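Local coordinates for protein inositol polyphosphate multikinase alpha (Arabidopsis thaliana, PDB 4FRF) that phosphorylates several inositol phosphates with ATP, converting inositol 1,4,5-trisphosphate to the 1,3,4,5,6-pentakisphosphate, at residues V180-L194 against D227-H239. Numbering follows the deposited sequence.
Sequences VYGGSHGILTQLLEL and DARPQVKLVDFAH
The flat amide of Gln190 turns its edge to Pro230 O and His185 O, while Val232 N comes nearly in line with its CD-OE1 bond, in a helix-on-sheet packing of the inositol phosphate kinase fold. OE1 of Gln190 accepts from Val232 N at 2.8 Å, and NE2 of Gln190 donates to Pro230 O at 3.0 Å. The second NE2 hydrogen goes to His185 O. Pro230 O and His185 O both lie close to the amide plane, and together with the bond to OE1 they hold the group's rotation; glutamine suits the place because one end donates and the other accepts, matching the carbonyl of Pro230, just before edge strand 231-235, and the N-H of Val232 within it. With CG anti to its carbonyl carbon (chi1 -68°) and the chain then extended, the side chain runs back toward the start of helix 187-200.

Apolar groups fill in around this polar pair. The compact Pro230 ring sets CB against Ile187 CG1 and CG near Gly186 CA, at the N-cap. Beta-branched Val232 offers two methyls: CG2 meets Ile187 CG2, while CG1 touches Leu191 CD2 and Leu194 CD1, farther along the helix. Leu191 also reaches Phe258 and Ile262 of helix 249-265. Farther along the strand, Leu194 CD2 lies 4.0 Å from Leu234 CD1.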
loop_
_atom_site.group_PDB
_atom_site.type_symbol
_atom_site.label_atom_id
_atom_site.label_comp_id
_atom_site.label_asym_id
_atom_site.label_seq_id
_atom_site.Cartn_x
_atom_site.Cartn_y
_atom_site.Cartn_z
ATOM N N VAL A 180 -0.288 -25.339 -2.795
ATOM C CA VAL A 180 0.550 -24.288 -3.333
ATOM C C VAL A 180 0.374 -22.998 -2.524
ATOM O O VAL A 180 1.346 -22.434 -2.015
ATOM C CB VAL A 180 0.233 -24.014 -4.797
ATOM C CG1 VAL A 180 1.027 -22.827 -5.288
ATOM C CG2 VAL A 180 0.538 -25.217 -5.623
ATOM N N TYR A 181 -0.871 -22.539 -2.398
ATOM C CA TYR A 181 -1.146 -21.259 -1.763
ATOM C C TYR A 181 -1.127 -21.423 -0.256
ATOM O O TYR A 181 -0.400 -20.722 0.454
ATOM C CB TYR A 181 -2.507 -20.720 -2.216
ATOM C CG TYR A 181 -2.526 -20.165 -3.630
ATOM C CD1 TYR A 181 -3.716 -20.055 -4.337
ATOM C CD2 TYR A 181 -1.356 -19.751 -4.257
ATOM C CE1 TYR A 181 -3.744 -19.534 -5.623
ATOM C CE2 TYR A 181 -1.378 -19.225 -5.541
ATOM C CZ TYR A 181 -2.579 -19.118 -6.213
ATOM O OH TYR A 181 -2.610 -18.583 -7.475
ATOM N N GLY A 182 -1.910 -22.385 0.224
ATOM C CA GLY A 182 -2.124 -22.572 1.655
ATOM C C GLY A 182 -0.969 -23.321 2.246
ATOM O O GLY A 182 0.064 -23.469 1.600
ATOM N N GLY A 183 -1.140 -23.808 3.470
ATOM C CA GLY A 183 -0.084 -24.579 4.129
ATOM C C GLY A 183 0.986 -23.707 4.771
ATOM O O GLY A 183 1.209 -22.539 4.365
ATOM N N SER A 184 1.691 -24.284 5.740
ATOM C CA SER A 184 2.529 -23.486 6.628
ATOM C C SER A 184 3.824 -22.990 5.971
ATOM O O SER A 184 4.520 -22.143 6.525
ATOM C CB SER A 184 2.836 -24.248 7.910
ATOM O OG SER A 184 3.851 -25.189 7.685
ATOM N N HIS A 185 4.135 -23.503 4.788
ATOM C CA HIS A 185 5.287 -23.014 4.029
ATOM C C HIS A 185 4.868 -22.535 2.658
ATOM O O HIS A 185 5.706 -22.205 1.831
ATOM C CB HIS A 185 6.341 -24.103 3.890
ATOM C CG HIS A 185 7.011 -24.469 5.178
ATOM N ND1 HIS A 185 6.308 -24.877 6.295
ATOM C CD2 HIS A 185 8.324 -24.554 5.507
ATOM C CE1 HIS A 185 7.158 -25.176 7.262
ATOM N NE2 HIS A 185 8.387 -24.997 6.808
ATOM N N GLY A 186 3.565 -22.490 2.425
ATOM C CA GLY A 186 3.039 -22.161 1.116
ATOM C C GLY A 186 3.294 -20.727 0.693
ATOM O O GLY A 186 3.999 -19.964 1.368
ATOM N N ILE A 187 2.687 -20.342 -0.414
ATOM C CA ILE A 187 2.879 -19.027 -0.931
ATOM C C ILE A 187 2.298 -17.961 0.001
ATOM O O ILE A 187 2.859 -16.864 0.134
ATOM C CB ILE A 187 2.295 -18.918 -2.329
ATOM C CG1 ILE A 187 3.067 -19.848 -3.266
ATOM C CG2 ILE A 187 2.314 -17.455 -2.817
ATOM C CD1 ILE A 187 3.203 -19.345 -4.675
ATOM N N LEU A 188 1.210 -18.292 0.690
ATOM C CA LEU A 188 0.564 -17.296 1.535
ATOM C C LEU A 188 1.523 -16.882 2.646
ATOM O O LEU A 188 1.875 -15.704 2.773
ATOM C CB LEU A 188 -0.768 -17.804 2.113
ATOM C CG LEU A 188 -1.562 -16.691 2.817
ATOM C CD1 LEU A 188 -1.808 -15.555 1.860
ATOM C CD2 LEU A 188 -2.889 -17.182 3.447
ATOM N N THR A 189 2.010 -17.873 3.389
ATOM C CA THR A 189 3.001 -17.639 4.420
ATOM C C THR A 189 4.158 -16.826 3.861
ATOM O O THR A 189 4.610 -15.870 4.474
ATOM C CB THR A 189 3.561 -18.953 4.944
ATOM O OG1 THR A 189 2.492 -19.759 5.452
ATOM C CG2 THR A 189 4.583 -18.706 6.045
ATOM N N GLN A 190 4.657 -17.234 2.701
ATOM C CA GLN A 190 5.787 -16.556 2.090
ATOM C C GLN A 190 5.426 -15.107 1.764
ATOM O O GLN A 190 6.137 -14.185 2.159
ATOM C CB GLN A 190 6.288 -17.322 0.846
ATOM C CG GLN A 190 6.930 -18.660 1.182
ATOM C CD GLN A 190 7.287 -19.511 -0.052
ATOM O OE1 GLN A 190 7.789 -19.000 -1.065
ATOM N NE2 GLN A 190 7.088 -20.824 0.062
ATOM N N LEU A 191 4.295 -14.898 1.099
ATOM C CA LEU A 191 3.887 -13.538 0.752
ATOM C C LEU A 191 3.748 -12.663 2.006
ATOM O O LEU A 191 4.107 -11.471 1.999
ATOM C CB LEU A 191 2.579 -13.552 -0.028
ATOM C CG LEU A 191 2.691 -13.946 -1.499
ATOM C CD1 LEU A 191 1.334 -13.804 -2.199
ATOM C CD2 LEU A 191 3.731 -13.093 -2.187
ATOM N N LEU A 192 3.268 -13.276 3.086
ATOM C CA LEU A 192 3.114 -12.596 4.354
ATOM C C LEU A 192 4.433 -12.131 4.946
ATOM O O LEU A 192 4.560 -10.958 5.359
ATOM C CB LEU A 192 2.375 -13.471 5.341
ATOM C CG LEU A 192 0.868 -13.509 5.077
ATOM C CD1 LEU A 192 0.194 -14.498 5.995
ATOM C CD2 LEU A 192 0.189 -12.108 5.153
ATOM N N GLU A 193 5.419 -13.022 4.979
ATOM C CA GLU A 193 6.758 -12.647 5.430
ATOM C C GLU A 193 7.292 -11.418 4.703
ATOM O O GLU A 193 7.860 -10.515 5.327
ATOM C CB GLU A 193 7.722 -13.796 5.256
ATOM C CG GLU A 193 7.699 -14.773 6.399
ATOM C CD GLU A 193 8.809 -15.761 6.313
ATOM O OE1 GLU A 193 9.445 -15.858 5.236
ATOM O OE2 GLU A 193 9.042 -16.460 7.311
ATOM N N LEU A 194 7.118 -11.392 3.388
ATOM C CA LEU A 194 7.535 -10.252 2.585
ATOM C C LEU A 194 6.762 -8.990 2.974
ATOM O O LEU A 194 7.314 -7.880 2.972
ATOM C CB LEU A 194 7.311 -10.542 1.105
ATOM C CG LEU A 194 8.389 -11.278 0.335
ATOM C CD1 LEU A 194 7.759 -12.045 -0.788
ATOM C CD2 LEU A 194 9.408 -10.299 -0.197
ATOM N N ASP A 227 6.035 -33.240 -2.148
ATOM C CA ASP A 227 4.945 -32.218 -2.230
ATOM C C ASP A 227 5.198 -31.195 -3.359
ATOM O O ASP A 227 6.068 -31.398 -4.210
ATOM C CB ASP A 227 4.748 -31.510 -0.871
ATOM C CG ASP A 227 5.907 -30.556 -0.521
ATOM O OD1 ASP A 227 7.084 -31.010 -0.547
ATOM O OD2 ASP A 227 5.635 -29.361 -0.214
ATOM N N ALA A 228 4.443 -30.095 -3.350
ATOM C CA ALA A 228 4.465 -29.128 -4.453
ATOM C C ALA A 228 5.620 -28.138 -4.364
ATOM O O ALA A 228 5.896 -27.413 -5.320
ATOM C CB ALA A 228 3.148 -28.397 -4.538
ATOM N N ARG A 229 6.259 -28.079 -3.198
ATOM C CA ARG A 229 7.452 -27.251 -3.002
ATOM C C ARG A 229 7.307 -25.836 -3.615
ATOM O O ARG A 229 8.168 -25.391 -4.375
ATOM C CB ARG A 229 8.692 -27.976 -3.557
ATOM C CG ARG A 229 10.024 -27.409 -3.070
ATOM C CD ARG A 229 11.015 -28.517 -2.706
ATOM N NE ARG A 229 11.449 -29.306 -3.862
ATOM C CZ ARG A 229 12.238 -28.851 -4.840
ATOM N NH1 ARG A 229 12.633 -27.576 -4.848
ATOM N NH2 ARG A 229 12.597 -29.660 -5.839
ATOM N N PRO A 230 6.231 -25.116 -3.239
ATOM C CA PRO A 230 5.919 -23.790 -3.790
ATOM C C PRO A 230 6.932 -22.743 -3.369
ATOM O O PRO A 230 7.415 -22.779 -2.248
ATOM C CB PRO A 230 4.570 -23.468 -3.157
ATOM C CG PRO A 230 4.579 -24.216 -1.882
ATOM C CD PRO A 230 5.336 -25.471 -2.124
ATOM N N GLN A 231 7.218 -21.785 -4.244
ATOM C CA GLN A 231 8.179 -20.752 -3.901
ATOM C C GLN A 231 7.941 -19.383 -4.507
ATOM O O GLN A 231 7.563 -19.261 -5.675
ATOM C CB GLN A 231 9.599 -21.215 -4.182
ATOM C CG GLN A 231 10.329 -21.584 -2.927
ATOM C CD GLN A 231 11.612 -22.325 -3.181
ATOM O OE1 GLN A 231 12.007 -22.560 -4.333
ATOM N NE2 GLN A 231 12.264 -22.739 -2.101
ATOM N N VAL A 232 8.253 -18.357 -3.712
ATOM C CA VAL A 232 8.098 -16.965 -4.105
ATOM C C VAL A 232 9.458 -16.305 -4.301
ATOM O O VAL A 232 10.411 -16.606 -3.583
ATOM C CB VAL A 232 7.334 -16.170 -3.022
ATOM C CG1 VAL A 232 7.257 -14.707 -3.392
ATOM C CG2 VAL A 232 5.953 -16.736 -2.831
ATOM N N LYS A 233 9.535 -15.387 -5.259
ATOM C CA LYS A 233 10.755 -14.627 -5.498
ATOM C C LYS A 233 10.456 -13.335 -6.252
ATOM O O LYS A 233 9.415 -13.202 -6.892
ATOM C CB LYS A 233 11.795 -15.469 -6.252
ATOM C CG LYS A 233 12.374 -16.606 -5.409
ATOM C CD LYS A 233 13.819 -16.939 -5.781
ATOM C CE LYS A 233 14.573 -17.611 -4.606
ATOM N NZ LYS A 233 13.799 -18.703 -3.922
ATOM N N LEU A 234 11.335 -12.358 -6.100
ATOM C CA LEU A 234 11.205 -11.103 -6.789
ATOM C C LEU A 234 12.211 -11.082 -7.900
ATOM O O LEU A 234 13.330 -11.522 -7.717
ATOM C CB LEU A 234 11.512 -9.960 -5.836
ATOM C CG LEU A 234 10.380 -9.371 -5.018
ATOM C CD1 LEU A 234 9.706 -10.448 -4.187
ATOM C CD2 LEU A 234 10.929 -8.265 -4.144
ATOM N N VAL A 235 11.846 -10.479 -9.022
ATOM C CA VAL A 235 12.736 -10.410 -10.165
ATOM C C VAL A 235 12.732 -9.028 -10.806
ATOM O O VAL A 235 11.974 -8.170 -10.414
ATOM C CB VAL A 235 12.384 -11.486 -11.228
ATOM C CG1 VAL A 235 12.407 -12.877 -10.612
ATOM C CG2 VAL A 235 11.039 -11.204 -11.851
ATOM N N ASP A 236 13.545 -8.853 -11.840
ATOM C CA ASP A 236 13.699 -7.558 -12.522
ATOM C C ASP A 236 14.096 -6.458 -11.587
ATOM O O ASP A 236 13.249 -5.849 -10.955
ATOM C CB ASP A 236 12.418 -7.170 -13.260
ATOM C CG ASP A 236 12.080 -8.128 -14.372
ATOM O OD1 ASP A 236 13.009 -8.573 -15.079
ATOM O OD2 ASP A 236 10.895 -8.472 -14.524
ATOM N N PHE A 237 15.391 -6.183 -11.516
ATOM C CA PHE A 237 15.872 -5.118 -10.654
ATOM C C PHE A 237 16.549 -4.002 -11.440
ATOM O O PHE A 237 17.438 -3.331 -10.930
ATOM C CB PHE A 237 16.830 -5.681 -9.612
ATOM C CG PHE A 237 16.254 -6.797 -8.806
ATOM C CD1 PHE A 237 15.340 -6.543 -7.800
ATOM C CD2 PHE A 237 16.653 -8.105 -9.024
ATOM C CE1 PHE A 237 14.829 -7.580 -7.015
ATOM C CE2 PHE A 237 16.127 -9.145 -8.261
ATOM C CZ PHE A 237 15.223 -8.875 -7.246
ATOM N N ALA A 238 16.114 -3.794 -12.679
ATOM C CA ALA A 238 16.684 -2.738 -13.515
ATOM C C ALA A 238 16.473 -1.347 -12.925
ATOM O O ALA A 238 17.307 -0.463 -13.105
ATOM C CB ALA A 238 16.110 -2.806 -14.920
ATOM N N HIS A 239 15.362 -1.161 -12.206
ATOM C CA HIS A 239 14.943 0.177 -11.790
ATOM C C HIS A 239 14.935 0.369 -10.294
ATOM O O HIS A 239 14.420 1.370 -9.808
ATOM C CB HIS A 239 13.558 0.494 -12.341
ATOM C CG HIS A 239 13.482 0.458 -13.830
ATOM N ND1 HIS A 239 13.520 1.598 -14.602
ATOM C CD2 HIS A 239 13.396 -0.584 -14.693
ATOM C CE1 HIS A 239 13.455 1.261 -15.879
ATOM N NE2 HIS A 239 13.377 -0.057 -15.962
#